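PDB 4D7K: 8-amino-8-demethylriboflavin N,N-dimethyltransferase from Streptomyces davawensis, which catalyses the two successive S-adenosylmethionine-dependent N-methylations that turn 8-amino-8-demethyl-D-riboflavin into the antibiotic roseoflavin. Local coordinates for residues A14-L17 with Y18-V22; M89-L92 with L93-G96; Q147-E150 with V151-F155. All coordinates share one frame; numbering follows the deposited sequence.

Contact 1. Residues A14-L17 with Y18-V22; sequences AQRL and YQYNV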
ATOM      1  N   ALA A  14      12.656  -3.954 -10.194  1.00 31.82           N
ATOM      2  CA  ALA A  14      13.180  -3.627  -8.877  1.00 31.64           C
ATOM      3  C   ALA A  14      12.605  -2.306  -8.379  1.00 45.62           C
ATOM      4  O   ALA A  14      12.166  -2.211  -7.232  1.00 42.82           O
ATOM      5  CB  ALA A  14      14.696  -3.576  -8.903  1.00 33.08           C
ATOM      6  N   GLN A  15      12.585  -1.296  -9.248  1.00 33.66           N
ATOM      7  CA  GLN A  15      12.060   0.016  -8.877  1.00 32.31           C
ATOM      8  C   GLN A  15      10.579  -0.040  -8.526  1.00 27.90           C
ATOM      9  O   GLN A  15      10.138   0.606  -7.579  1.00 37.08           O
ATOM     10  CB  GLN A  15      12.291   1.029 -10.003  1.00 36.91           C
ATOM     11  CG  GLN A  15      13.722   1.558 -10.055  1.00 49.47           C
ATOM     12  CD  GLN A  15      14.030   2.332 -11.325  1.00 60.51           C
ATOM     13  OE1 GLN A  15      13.321   2.215 -12.325  1.00 68.08           O
ATOM     14  NE2 GLN A  15      15.093   3.130 -11.287  1.00 55.03           N
ATOM     15  N   ARG A  16       9.814  -0.807  -9.293  1.00 28.08           N
ATOM     16  CA  ARG A  16       8.397  -0.978  -9.011  1.00 33.38           C
ATOM     17  C   ARG A  16       8.165  -1.641  -7.651  1.00 33.60           C
ATOM     18  O   ARG A  16       7.273  -1.241  -6.915  1.00 34.37           O
ATOM     19  CB  ARG A  16       7.725  -1.802 -10.107  1.00 33.10           C
ATOM     20  CG  ARG A  16       7.546  -1.070 -11.423  1.00 40.59           C
ATOM     21  CD  ARG A  16       6.666  -1.881 -12.362  1.00 49.11           C
ATOM     22  NE  ARG A  16       5.366  -2.167 -11.754  1.00 59.96           N
ATOM     23  CZ  ARG A  16       4.430  -2.931 -12.307  1.00 61.02           C
ATOM     24  NH1 ARG A  16       4.645  -3.491 -13.489  1.00 73.29           N
ATOM     25  NH2 ARG A  16       3.277  -3.134 -11.680  1.00 50.29           N
ATOM     26  N   LEU A  17       8.966  -2.652  -7.325  1.00 34.12           N
ATOM     27  CA  LEU A  17       8.818  -3.361  -6.053  1.00 35.49           C
ATOM     28  C   LEU A  17       9.123  -2.452  -4.866  1.00 29.81           C
ATOM     29  O   LEU A  17       8.376  -2.424  -3.892  1.00 33.26           O
ATOM     30  CB  LEU A  17       9.718  -4.601  -6.012  1.00 28.70           C
ATOM     31  CG  LEU A  17       9.115  -5.862  -6.631  1.00 29.16           C
ATOM     32  CD1 LEU A  17      10.102  -7.023  -6.641  1.00 30.63           C
ATOM     33  CD2 LEU A  17       7.843  -6.247  -5.882  1.00 32.97           C
ATOM     34  N   TYR A  18      10.219  -1.705  -4.947  1.00 30.60           N
ATOM     35  CA  TYR A  18      10.555  -0.764  -3.886  1.00 39.25           C
ATOM     36  C   TYR A  18       9.468   0.305  -3.731  1.00 39.28           C
ATOM     37  O   TYR A  18       9.178   0.755  -2.622  1.00 33.54           O
ATOM     38  CB  TYR A  18      11.910  -0.096  -4.146  1.00 38.57           C
ATOM     39  CG  TYR A  18      12.275   0.888  -3.060  1.00 38.99           C
ATOM     40  CD1 TYR A  18      12.741   0.444  -1.833  1.00 40.42           C
ATOM     41  CD2 TYR A  18      12.119   2.255  -3.250  1.00 36.11           C
ATOM     42  CE1 TYR A  18      13.054   1.330  -0.825  1.00 40.61           C
ATOM     43  CE2 TYR A  18      12.435   3.151  -2.247  1.00 43.67           C
ATOM     44  CZ  TYR A  18      12.901   2.680  -1.034  1.00 43.33           C
ATOM     45  OH  TYR A  18      13.218   3.559  -0.025  1.00 51.52           O
ATOM     46  N   GLN A  19       8.862   0.699  -4.845  1.00 33.84           N
ATOM     47  CA  GLN A  19       7.859   1.757  -4.836  1.00 29.63           C
ATOM     48  C   GLN A  19       6.552   1.296  -4.167  1.00 36.33           C
ATOM     49  O   GLN A  19       5.880   2.085  -3.504  1.00 38.12           O
ATOM     50  CB  GLN A  19       7.598   2.243  -6.265  1.00 29.73           C
ATOM     51  CG  GLN A  19       6.713   3.473  -6.363  1.00 42.12           C
ATOM     52  CD  GLN A  19       7.351   4.698  -5.742  1.00 47.43           C
ATOM     53  OE1 GLN A  19       8.445   5.107  -6.135  1.00 46.81           O
ATOM     54  NE2 GLN A  19       6.673   5.288  -4.760  1.00 39.31           N
ATOM     55  N   TYR A  20       6.199   0.024  -4.334  1.00 34.00           N
ATOM     56  CA  TYR A  20       5.037  -0.529  -3.632  1.00 28.25           C
ATOM     57  C   TYR A  20       5.260  -0.523  -2.124  1.00 33.79           C
ATOM     58  O   TYR A  20       4.325  -0.307  -1.351  1.00 40.01           O
ATOM     59  CB  TYR A  20       4.723  -1.955  -4.108  1.00 29.06           C
ATOM     60  CG  TYR A  20       3.998  -2.004  -5.433  1.00 29.09           C
ATOM     61  CD1 TYR A  20       2.783  -1.349  -5.601  1.00 33.49           C
ATOM     62  CD2 TYR A  20       4.526  -2.698  -6.517  1.00 31.75           C
ATOM     63  CE1 TYR A  20       2.114  -1.377  -6.803  1.00 31.16           C
ATOM     64  CE2 TYR A  20       3.859  -2.732  -7.736  1.00 35.66           C
ATOM     65  CZ  TYR A  20       2.652  -2.067  -7.867  1.00 33.26           C
ATOM     66  OH  TYR A  20       1.975  -2.093  -9.060  1.00 35.75           O
ATOM     67  N   ASN A  21       6.499  -0.772  -1.711  1.00 32.77           N
ATOM     68  CA  ASN A  21       6.872  -0.718  -0.301  1.00 31.61           C
ATOM     69  C   ASN A  21       6.689   0.693   0.255  1.00 37.16           C
ATOM     70  O   ASN A  21       6.164   0.878   1.350  1.00 43.22           O
ATOM     71  CB  ASN A  21       8.318  -1.181  -0.116  1.00 35.16           C
ATOM     72  CG  ASN A  21       8.707  -1.322   1.346  1.00 37.16           C
ATOM     73  OD1 ASN A  21       9.384  -0.459   1.908  1.00 36.96           O
ATOM     74  ND2 ASN A  21       8.288  -2.419   1.965  1.00 36.86           N
ATOM     75  N   VAL A  22       7.112   1.684  -0.523  1.00 35.08           N
ATOM     76  CA  VAL A  22       6.973   3.083  -0.143  1.00 34.06           C
ATOM     77  C   VAL A  22       5.511   3.535  -0.109  1.00 27.42           C
ATOM     78  O   VAL A  22       5.074   4.177   0.846  1.00 31.78           O
ATOM     79  CB  VAL A  22       7.762   3.989  -1.107  1.00 36.81           C
ATOM     80  CG1 VAL A  22       7.463   5.459  -0.843  1.00 36.19           C
ATOM     81  CG2 VAL A  22       9.257   3.700  -0.998  1.00 27.07           C
TER
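Arg16 and Tyr20 both set CG anti to their own carbonyl carbon (chi1 -73° and -78°), which turns the two side chains the same way on a flank of the helix they already share as residues four apart. The motif is an i to i+4 pair in the first turns of the α-helix 13-35, in the dimerisation domain of this class I-like, O-methyltransferase-family enzyme. Arg16 bends at chi3, and its guanidinium swings over to the phenol: Arg16 NH2 donates a hydrogen bond to Tyr20 OH at 3.1 Å. The hydroxyl lies at the guanidinium edge, almost exactly in its plane, and the plane of the phenol ring is turned 53° from that of the guanidinium. NH2 also makes a weak bond to Ala73 O of the second subunit, and NH1 forms a salt bridge with Asp74 of the second subunit; the phenol is thus a third polar partner of an arginine that reaches across the dimer interface.

Beneath them runs regular i to i+4 backbone bonding: Tyr18 N to Ala14 O, Gln19 N to Gln15 O and, at 3.1 Å, Tyr20 N to Arg16 O, with a weak fourth from Asn21 N to Leu17 O. On another flank the Tyr18 ring stacks with Tyr165 of the second subunit, and Asn21 packs on Phe108 of that subunit. Back at the Tyr20 ring, the carbonyl of Arg16 approaches obliquely, with Arg16 O 3.1 Å from Tyr20 CD2.

Contact 2. Residues M89-L92 with L93-G96; sequences MGDL and LRSG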
ATOM      1  N   MET A  89      -4.015  17.323  -2.147  1.00 31.63           N
ATOM      2  CA  MET A  89      -4.405  15.945  -1.868  1.00 31.64           C
ATOM      3  C   MET A  89      -4.999  15.801  -0.461  1.00 35.83           C
ATOM      4  O   MET A  89      -5.952  15.048  -0.252  1.00 35.04           O
ATOM      5  CB  MET A  89      -3.202  15.010  -2.044  1.00 34.46           C
ATOM      6  CG  MET A  89      -3.567  13.551  -2.241  1.00 39.90           C
ATOM      7  SD  MET A  89      -2.154  12.498  -2.658  1.00 45.08           S
ATOM      8  CE  MET A  89      -1.307  12.452  -1.083  1.00 43.82           C
ATOM      9  N   GLY A  90      -4.440  16.528   0.502  1.00 33.90           N
ATOM     10  CA  GLY A  90      -4.967  16.520   1.857  1.00 33.02           C
ATOM     11  C   GLY A  90      -6.352  17.139   1.944  1.00 36.33           C
ATOM     12  O   GLY A  90      -7.174  16.753   2.784  1.00 34.59           O
ATOM     13  N   ASP A  91      -6.610  18.102   1.065  1.00 31.41           N
ATOM     14  CA  ASP A  91      -7.903  18.775   1.006  1.00 38.57           C
ATOM     15  C   ASP A  91      -9.031  17.782   0.717  1.00 42.55           C
ATOM     16  O   ASP A  91     -10.131  17.904   1.256  1.00 37.44           O
ATOM     17  CB  ASP A  91      -7.872  19.879  -0.059  1.00 27.17           C
ATOM     18  CG  ASP A  91      -9.014  20.873   0.091  1.00 43.55           C
ATOM     19  OD1 ASP A  91      -9.338  21.253   1.237  1.00 52.26           O
ATOM     20  OD2 ASP A  91      -9.591  21.275  -0.940  1.00 47.57           O
ATOM     21  N   LEU A  92      -8.748  16.787  -0.120  1.00 40.60           N
ATOM     22  CA  LEU A  92      -9.744  15.781  -0.484  1.00 35.85           C
ATOM     23  C   LEU A  92     -10.004  14.785   0.644  1.00 34.75           C
ATOM     24  O   LEU A  92     -10.906  13.951   0.551  1.00 28.53           O
ATOM     25  CB  LEU A  92      -9.305  15.027  -1.739  1.00 35.50           C
ATOM     26  CG  LEU A  92      -9.142  15.846  -3.017  1.00 37.08           C
ATOM     27  CD1 LEU A  92      -8.604  14.973  -4.146  1.00 37.37           C
ATOM     28  CD2 LEU A  92     -10.462  16.497  -3.407  1.00 35.17           C
ATOM     29  N   LEU A  93      -9.206  14.864   1.703  1.00 27.09           N
ATOM     30  CA  LEU A  93      -9.373  13.967   2.834  1.00 28.72           C
ATOM     31  C   LEU A  93     -10.205  14.632   3.926  1.00 34.13           C
ATOM     32  O   LEU A  93     -10.326  14.104   5.030  1.00 40.44           O
ATOM     33  CB  LEU A  93      -8.013  13.515   3.377  1.00 21.81           C
ATOM     34  CG  LEU A  93      -7.180  12.666   2.410  1.00 26.99           C
ATOM     35  CD1 LEU A  93      -5.863  12.231   3.034  1.00 24.29           C
ATOM     36  CD2 LEU A  93      -7.964  11.454   1.949  1.00 29.09           C
ATOM     37  N   ARG A  94     -10.781  15.789   3.612  1.00 33.83           N
ATOM     38  CA  ARG A  94     -11.767  16.406   4.497  1.00 36.16           C
ATOM     39  C   ARG A  94     -13.125  15.767   4.260  1.00 41.11           C
ATOM     40  O   ARG A  94     -13.503  15.512   3.119  1.00 48.64           O
ATOM     41  CB  ARG A  94     -11.870  17.918   4.274  1.00 38.61           C
ATOM     42  CG  ARG A  94     -10.636  18.713   4.635  1.00 35.57           C
ATOM     43  CD  ARG A  94     -10.890  20.213   4.502  1.00 44.90           C
ATOM     44  NE  ARG A  94     -11.375  20.594   3.175  1.00 41.25           N
ATOM     45  CZ  ARG A  94     -12.609  21.028   2.921  1.00 51.50           C
ATOM     46  NH1 ARG A  94     -13.496  21.137   3.903  1.00 45.93           N
ATOM     47  NH2 ARG A  94     -12.956  21.352   1.682  1.00 51.30           N
ATOM     48  N   SER A  95     -13.856  15.520   5.338  1.00 51.94           N
ATOM     49  CA  SER A  95     -15.201  14.971   5.238  1.00 53.33           C
ATOM     50  C   SER A  95     -16.114  15.914   4.458  1.00 50.69           C
ATOM     51  O   SER A  95     -16.958  15.473   3.676  1.00 49.78           O
ATOM     52  CB  SER A  95     -15.773  14.716   6.633  1.00 58.19           C
ATOM     53  OG  SER A  95     -14.762  14.268   7.524  1.00 51.68           O
ATOM     54  N   GLY A  96     -15.923  17.215   4.660  1.00 52.23           N
ATOM     55  CA  GLY A  96     -16.804  18.219   4.089  1.00 52.27           C
ATOM     56  C   GLY A  96     -16.468  18.698   2.688  1.00 52.52           C
ATOM     57  O   GLY A  96     -17.081  19.645   2.195  1.00 55.97           O
TER
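Leu93 is the third residue of a type I beta turn from Asp91 to Arg94, which overlaps the end region of the short, weakly bonded helix 88-91; the chain leaves the helix here in the dimerisation domain. Leu93 N donates to Gly90 O at 3.0 Å, arriving from well above the carbonyl plane. Its side chain lies over the carbonyls of Met89 and Gly90, with Leu93 CB 3.4 Å from Gly90 O and Leu93 CG 3.8 Å from Met89 O, and packs beyond them on Pro39 and Thr105 of its own chain.

Arg94 closes the turn twice. Its backbone N binds Asp91 O at 3.2 Å, again from above the carbonyl plane, and its side chain returns to the same aspartate. CG of Asp91 stands anti to the backbone N (chi1 -163°) and the arginine bends at chi3, which lays the two chains side by side. The carboxylate and guanidinium planes are 27° apart. The salt bridge is a single hydrogen bond through NE, not a bidentate one, and Pro39 and Leu86 flank the arginine. Arg94 NE reaches Asp91 OD1 at 2.9 Å, from above the carboxylate plane, with an N-H...O angle of 152°.

Contact 3. Residues Q147-E150 with V151-F155; sequences QHKE and VRDEF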
ATOM      1  N   GLN A 147     -21.687  -0.655  17.089  1.00 49.48           N
ATOM      2  CA  GLN A 147     -20.300  -0.519  17.532  1.00 54.72           C
ATOM      3  C   GLN A 147     -19.327  -0.346  16.366  1.00 59.53           C
ATOM      4  O   GLN A 147     -18.141  -0.074  16.573  1.00 58.89           O
ATOM      5  CB  GLN A 147     -19.883  -1.728  18.373  1.00 53.52           C
ATOM      6  CG  GLN A 147     -19.957  -3.054  17.636  1.00 69.82           C
ATOM      7  CD  GLN A 147     -19.563  -4.231  18.511  1.00 89.42           C
ATOM      8  OE1 GLN A 147     -19.865  -5.383  18.196  1.00 94.99           O
ATOM      9  NE2 GLN A 147     -18.883  -3.944  19.615  1.00 97.55           N
ATOM     10  N   HIS A 148     -19.827  -0.506  15.144  1.00 51.44           N
ATOM     11  CA  HIS A 148     -18.991  -0.369  13.956  1.00 47.33           C
ATOM     12  C   HIS A 148     -19.532   0.698  13.012  1.00 47.17           C
ATOM     13  O   HIS A 148     -19.306   0.637  11.803  1.00 49.86           O
ATOM     14  CB  HIS A 148     -18.883  -1.707  13.222  1.00 45.63           C
ATOM     15  CG  HIS A 148     -18.331  -2.813  14.064  1.00 46.01           C
ATOM     16  ND1 HIS A 148     -18.989  -4.010  14.244  1.00 56.55           N
ATOM     17  CD2 HIS A 148     -17.180  -2.905  14.773  1.00 47.48           C
ATOM     18  CE1 HIS A 148     -18.272  -4.792  15.032  1.00 55.33           C
ATOM     19  NE2 HIS A 148     -17.168  -4.148  15.363  1.00 60.43           N
ATOM     20  N   LYS A 149     -20.243   1.675  13.568  1.00 50.67           N
ATOM     21  CA  LYS A 149     -20.804   2.765  12.775  1.00 49.85           C
ATOM     22  C   LYS A 149     -19.724   3.596  12.081  1.00 48.81           C
ATOM     23  O   LYS A 149     -19.893   4.016  10.932  1.00 49.22           O
ATOM     24  CB  LYS A 149     -21.674   3.670  13.654  1.00 48.91           C
ATOM     25  CG  LYS A 149     -22.093   4.951  12.959  1.00 51.54           C
ATOM     26  CD  LYS A 149     -23.134   5.716  13.746  1.00 62.08           C
ATOM     27  CE  LYS A 149     -23.456   7.022  13.048  1.00 63.18           C
ATOM     28  NZ  LYS A 149     -22.217   7.819  12.831  1.00 58.74           N
ATOM     29  N   GLU A 150     -18.617   3.830  12.779  1.00 38.41           N
ATOM     30  CA  GLU A 150     -17.519   4.637  12.246  1.00 44.10           C
ATOM     31  C   GLU A 150     -16.958   4.054  10.946  1.00 48.00           C
ATOM     32  O   GLU A 150     -16.651   4.789  10.003  1.00 41.89           O
ATOM     33  CB  GLU A 150     -16.411   4.763  13.292  1.00 52.48           C
ATOM     34  CG  GLU A 150     -15.211   5.580  12.860  1.00 68.18           C
ATOM     35  CD  GLU A 150     -14.271   5.869  14.018  1.00 86.94           C
ATOM     36  OE1 GLU A 150     -14.723   5.819  15.184  1.00 94.14           O
ATOM     37  OE2 GLU A 150     -13.079   6.143  13.766  1.00 92.44           O
ATOM     38  N   VAL A 151     -16.835   2.730  10.904  1.00 41.81           N
ATOM     39  CA  VAL A 151     -16.345   2.032   9.718  1.00 42.92           C
ATOM     40  C   VAL A 151     -17.464   1.902   8.685  1.00 47.68           C
ATOM     41  O   VAL A 151     -17.221   1.973   7.481  1.00 52.02           O
ATOM     42  CB  VAL A 151     -15.775   0.638  10.079  1.00 43.42           C
ATOM     43  CG1 VAL A 151     -15.300  -0.098   8.837  1.00 39.71           C
ATOM     44  CG2 VAL A 151     -14.626   0.785  11.059  1.00 44.86           C
ATOM     45  N   ARG A 152     -18.695   1.732   9.162  1.00 45.28           N
ATOM     46  CA  ARG A 152     -19.850   1.693   8.271  1.00 43.26           C
ATOM     47  C   ARG A 152     -19.967   2.971   7.437  1.00 37.04           C
ATOM     48  O   ARG A 152     -20.258   2.918   6.245  1.00 39.18           O
ATOM     49  CB  ARG A 152     -21.138   1.474   9.066  1.00 44.30           C
ATOM     50  CG  ARG A 152     -22.396   1.565   8.217  1.00 51.64           C
ATOM     51  CD  ARG A 152     -23.643   1.172   8.991  1.00 59.90           C
ATOM     52  NE  ARG A 152     -24.092   2.213   9.910  1.00 68.38           N
ATOM     53  CZ  ARG A 152     -24.277   2.036  11.215  1.00 63.36           C
ATOM     54  NH1 ARG A 152     -24.048   0.854  11.773  1.00 56.82           N
ATOM     55  NH2 ARG A 152     -24.692   3.047  11.963  1.00 57.38           N
ATOM     56  N   ASP A 153     -19.733   4.116   8.072  1.00 36.81           N
ATOM     57  CA  ASP A 153     -19.861   5.408   7.402  1.00 42.28           C
ATOM     58  C   ASP A 153     -18.711   5.683   6.435  1.00 39.34           C
ATOM     59  O   ASP A 153     -18.892   6.356   5.421  1.00 48.66           O
ATOM     60  CB  ASP A 153     -19.951   6.536   8.434  1.00 35.79           C
ATOM     61  CG  ASP A 153     -21.229   6.478   9.248  1.00 39.35           C
ATOM     62  OD1 ASP A 153     -22.177   5.787   8.818  1.00 53.38           O
ATOM     63  OD2 ASP A 153     -21.292   7.132  10.312  1.00 44.71           O
ATOM     64  N   GLU A 154     -17.528   5.172   6.753  1.00 40.85           N
ATOM     65  CA  GLU A 154     -16.401   5.272   5.837  1.00 41.47           C
ATOM     66  C   GLU A 154     -16.611   4.364   4.629  1.00 41.43           C
ATOM     67  O   GLU A 154     -16.199   4.693   3.513  1.00 35.06           O
ATOM     68  CB  GLU A 154     -15.099   4.922   6.552  1.00 35.40           C
ATOM     69  CG  GLU A 154     -14.672   5.970   7.565  1.00 37.63           C
ATOM     70  CD  GLU A 154     -13.556   5.485   8.457  1.00 39.86           C
ATOM     71  OE1 GLU A 154     -13.136   4.320   8.287  1.00 39.63           O
ATOM     72  OE2 GLU A 154     -13.104   6.262   9.326  1.00 38.85           O
ATOM     73  N   PHE A 155     -17.259   3.225   4.858  1.00 39.59           N
ATOM     74  CA  PHE A 155     -17.558   2.284   3.785  1.00 35.02           C
ATOM     75  C   PHE A 155     -18.533   2.891   2.782  1.00 34.75           C
ATOM     76  O   PHE A 155     -18.326   2.809   1.573  1.00 33.43           O
ATOM     77  CB  PHE A 155     -18.137   0.976   4.344  1.00 40.45           C
ATOM     78  CG  PHE A 155     -18.550   0.002   3.274  1.00 44.48           C
ATOM     79  CD1 PHE A 155     -17.598  -0.748   2.598  1.00 44.27           C
ATOM     80  CD2 PHE A 155     -19.885  -0.147   2.925  1.00 41.07           C
ATOM     81  CE1 PHE A 155     -17.970  -1.634   1.604  1.00 40.25           C
ATOM     82  CE2 PHE A 155     -20.264  -1.034   1.934  1.00 36.12           C
ATOM     83  CZ  PHE A 155     -19.302  -1.778   1.272  1.00 39.23           C
TER
HETATM   84  O   HOH W   1     -12.550   8.742  11.654  1.00 51.53           O
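Lys149 and Asp153 form a salt bridge near the start of helix 149-165, an i to i+4 pair in its first turns. Lys149 NZ meets Asp153 OD2 at 2.8 Å, nearly along the C-O bond. The lysine chain runs extended from a CG anti to the backbone N (chi1 170°) and turns only at chi4, which carries its ammonium round to the carboxylate.

Backbone bonds follow the same spacing. His148, at the N-cap position, gives its carbonyl O to Arg152 N at 2.9 Å, and Lys149 O takes Asp153 N at 2.9 Å. The bond from Glu154 N to Glu150 O is weak. The His148 side chain is held from outside, ND1 bonding to Phe142 O.

Van der Waals packing sets the aliphatic part of Lys149 over one face of the Arg152 guanidinium, with Arg152 NH2 3.4 Å from Lys149 CG. The guanidinium's own polar partner is Leu143 O, reached through NH1.

Like charges lie near each other on another flank, where Glu150 and Glu154 point the same way with their carboxylate planes 78° apart and their OE2 atoms separated by 4.4 Å. A water donates weakly to both of these oxygens. Lys35 makes salt bridges to the same two atoms, so its ammonium probably offsets the repulsion between the carboxylates and helps keep both ionised.

How the contacts relate
The three contacts follow one another along the chain without touching. Contacts 1 and 2 belong to the dimerisation domain, their centres 26 Å apart within one chain, yet they are linked through the homodimer: Leu17 of contact 1 packs on Met89 and Leu93 of contact 2 in the second subunit. Contact 3 lies in the O-methyltransferase domain range and touches no other chain of the assembly; its nearest atoms come within about 8 Å of contact 2 but stay about 20 Å from those of contact 1. Helix 102-107 bridges contacts 2 and 3, with Thr105 against Leu93 and Phe107 against Val151. All three lie away from the predicted S-adenosylmethionine-binding residues Asp209 and Gly235 to Phe237.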